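Local structure of 11R-lipoxygenase (Gersemia fruticosa, 3VF1) at residues K549-F554 / V561-V566. The protein probably acts as a calcium-dependent, non-heme iron dioxygenase that inserts molecular oxygen into polyunsaturated fatty acids at carbon 11 with R stereochemistry. Residues are numbered along the deposited sequence; the frame is centred on the assembly and turned at random.
Sequences KVPKSF and VHFLTV
Phe563 sends its ring off helix 557-579 with CG anti to the backbone N (chi1 -168°), whereas Phe554, on the facing loop, has CG anti to its carbonyl carbon (chi1 -73°), and these two settings bring the aromatic groups together. The rings form an offset edge-to-face pair: their planes are inclined at 64°, their centroids lie 6.0 Å apart, and the edge of Phe554 is directed at the face of Phe563. Phe554 CZ comes to 4.0 Å from Phe563 CB and to 4.1 Å from Phe563 CG, so the contact falls at the root of the Phe563 side chain rather than over the centre of its ring.

Farther out along the same ring, two aliphatic groups of the loop take over. Pro551 CD approaches Phe563 CD1 at 4.2 Å, and Val550 CG1 lies 4.0 Å from Phe563 CE1. Phe554, Pro551 and Val550 thus meet successive positions from CB to CE1, and Phe563 contributes about half of the 154 Å² buried between the segments. Phe470, from another loop, also meets the Phe563 ring, while Ile531 of helix 525-538 touches Phe554.

Two carbonyl oxygens of the loop are satisfied elsewhere: Val550 O by His535 ND1 and Phe554 O by Gln528 NE2, both hydrogen bonds to helix 525-538. Side chains touch that helix too, whereas residues 561-566 receive carbon contacts alone. Within the lipoxygenase domain the loop folds back on the second turn of the helix it leads into, 557-579, with Phe563 as apolar hub. That helix carries the iron ligands His575 and Asn579 farther along, but the contact lies away from the metal. The interface rests on dispersion and apolar burial, with perhaps a small electrostatic share from the off-centre edge-to-face pair and no charge pairing.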
loop_
_atom_site.group_PDB
_atom_site.type_symbol
_atom_site.label_atom_id
_atom_site.label_comp_id
_atom_site.label_asym_id
_atom_site.label_seq_id
_atom_site.Cartn_x
_atom_site.Cartn_y
_atom_site.Cartn_z
ATOM N N LYS A 549 4.240 -8.938 -17.997
ATOM C CA LYS A 549 5.440 -9.677 -17.611
ATOM C C LYS A 549 5.282 -10.401 -16.273
ATOM O O LYS A 549 6.235 -10.520 -15.502
ATOM C CB LYS A 549 6.660 -8.754 -17.581
ATOM C CG LYS A 549 7.039 -8.220 -18.949
ATOM C CD LYS A 549 8.367 -7.487 -18.919
ATOM C CE LYS A 549 8.733 -6.951 -20.295
ATOM N NZ LYS A 549 8.864 -8.034 -21.313
ATOM N N VAL A 550 4.072 -10.880 -16.006
ATOM C CA VAL A 550 3.848 -11.796 -14.896
ATOM C C VAL A 550 4.081 -13.211 -15.414
ATOM O O VAL A 550 3.531 -13.588 -16.449
ATOM C CB VAL A 550 2.419 -11.682 -14.347
ATOM C CG1 VAL A 550 2.205 -12.677 -13.213
ATOM C CG2 VAL A 550 2.143 -10.263 -13.877
ATOM N N PRO A 551 4.904 -14.001 -14.707
ATOM C CA PRO A 551 5.248 -15.336 -15.212
ATOM C C PRO A 551 4.025 -16.220 -15.448
ATOM O O PRO A 551 3.040 -16.123 -14.714
ATOM C CB PRO A 551 6.111 -15.925 -14.093
ATOM C CG PRO A 551 6.634 -14.751 -13.347
ATOM C CD PRO A 551 5.560 -13.714 -13.420
ATOM N N LYS A 552 4.094 -17.069 -16.468
ATOM C CA LYS A 552 3.054 -18.062 -16.709
ATOM C C LYS A 552 3.215 -19.205 -15.715
ATOM O O LYS A 552 2.255 -19.904 -15.391
ATOM C CB LYS A 552 3.149 -18.601 -18.136
ATOM C CG LYS A 552 2.956 -17.548 -19.215
ATOM C CD LYS A 552 3.063 -18.145 -20.615
ATOM C CE LYS A 552 4.403 -18.834 -20.836
ATOM N NZ LYS A 552 4.354 -20.304 -20.570
ATOM N N SER A 553 4.441 -19.386 -15.234
ATOM C CA SER A 553 4.743 -20.410 -14.245
ATOM C C SER A 553 6.067 -20.090 -13.563
ATOM O O SER A 553 6.877 -19.330 -14.094
ATOM C CB SER A 553 4.820 -21.786 -14.907
ATOM O OG SER A 553 5.859 -21.837 -15.872
ATOM N N PHE A 554 6.282 -20.669 -12.386
ATOM C CA PHE A 554 7.550 -20.526 -11.685
ATOM C C PHE A 554 8.438 -21.726 -11.994
ATOM O O PHE A 554 8.113 -22.855 -11.630
ATOM C CB PHE A 554 7.316 -20.415 -10.176
ATOM C CG PHE A 554 6.739 -19.096 -9.746
ATOM C CD1 PHE A 554 7.300 -17.904 -10.176
ATOM C CD2 PHE A 554 5.632 -19.046 -8.915
ATOM C CE1 PHE A 554 6.773 -16.689 -9.780
ATOM C CE2 PHE A 554 5.097 -17.833 -8.518
ATOM C CZ PHE A 554 5.668 -16.655 -8.952
ATOM N N VAL A 561 11.190 -16.129 -5.445
ATOM C CA VAL A 561 11.632 -15.198 -4.415
ATOM C C VAL A 561 11.448 -13.753 -4.869
ATOM O O VAL A 561 10.940 -12.920 -4.120
ATOM C CB VAL A 561 13.110 -15.431 -4.040
ATOM C CG1 VAL A 561 13.626 -14.298 -3.161
ATOM C CG2 VAL A 561 13.271 -16.771 -3.338
ATOM N N HIS A 562 11.861 -13.457 -6.097
ATOM C CA HIS A 562 11.764 -12.098 -6.614
ATOM C C HIS A 562 10.323 -11.607 -6.598
ATOM O O HIS A 562 10.028 -10.542 -6.059
ATOM C CB HIS A 562 12.312 -12.013 -8.037
ATOM C CG HIS A 562 12.210 -10.643 -8.636
ATOM N ND1 HIS A 562 13.061 -9.616 -8.291
ATOM C CD2 HIS A 562 11.348 -10.129 -9.544
ATOM C CE1 HIS A 562 12.734 -8.530 -8.968
ATOM N NE2 HIS A 562 11.697 -8.813 -9.734
ATOM N N PHE A 563 9.427 -12.388 -7.192
ATOM C CA PHE A 563 8.029 -11.991 -7.294
ATOM C C PHE A 563 7.427 -11.732 -5.918
ATOM O O PHE A 563 6.656 -10.793 -5.742
ATOM C CB PHE A 563 7.215 -13.059 -8.025
ATOM C CG PHE A 563 5.837 -12.606 -8.411
ATOM C CD1 PHE A 563 5.614 -11.987 -9.631
ATOM C CD2 PHE A 563 4.766 -12.788 -7.552
ATOM C CE1 PHE A 563 4.348 -11.565 -9.989
ATOM C CE2 PHE A 563 3.496 -12.368 -7.906
ATOM C CZ PHE A 563 3.288 -11.756 -9.126
ATOM N N LEU A 564 7.786 -12.560 -4.943
ATOM C CA LEU A 564 7.258 -12.415 -3.591
ATOM C C LEU A 564 7.887 -11.219 -2.884
ATOM O O LEU A 564 7.241 -10.560 -2.070
ATOM C CB LEU A 564 7.499 -13.691 -2.783
ATOM C CG LEU A 564 6.760 -14.935 -3.284
ATOM C CD1 LEU A 564 7.190 -16.161 -2.495
ATOM C CD2 LEU A 564 5.258 -14.741 -3.195
ATOM N N THR A 565 9.150 -10.943 -3.196
ATOM C CA THR A 565 9.831 -9.781 -2.641
ATOM C C THR A 565 9.111 -8.511 -3.081
ATOM O O THR A 565 8.907 -7.591 -2.288
ATOM C CB THR A 565 11.301 -9.716 -3.094
ATOM O OG1 THR A 565 12.021 -10.838 -2.564
ATOM C CG2 THR A 565 11.960 -8.433 -2.613
ATOM N N VAL A 566 8.723 -8.469 -4.353
ATOM C CA VAL A 566 7.977 -7.341 -4.896
ATOM C C VAL A 566 6.690 -7.109 -4.113
ATOM O O VAL A 566 6.360 -5.973 -3.774
ATOM C CB VAL A 566 7.625 -7.565 -6.383
ATOM C CG1 VAL A 566 6.510 -6.623 -6.823
ATOM C CG2 VAL A 566 8.857 -7.383 -7.256
#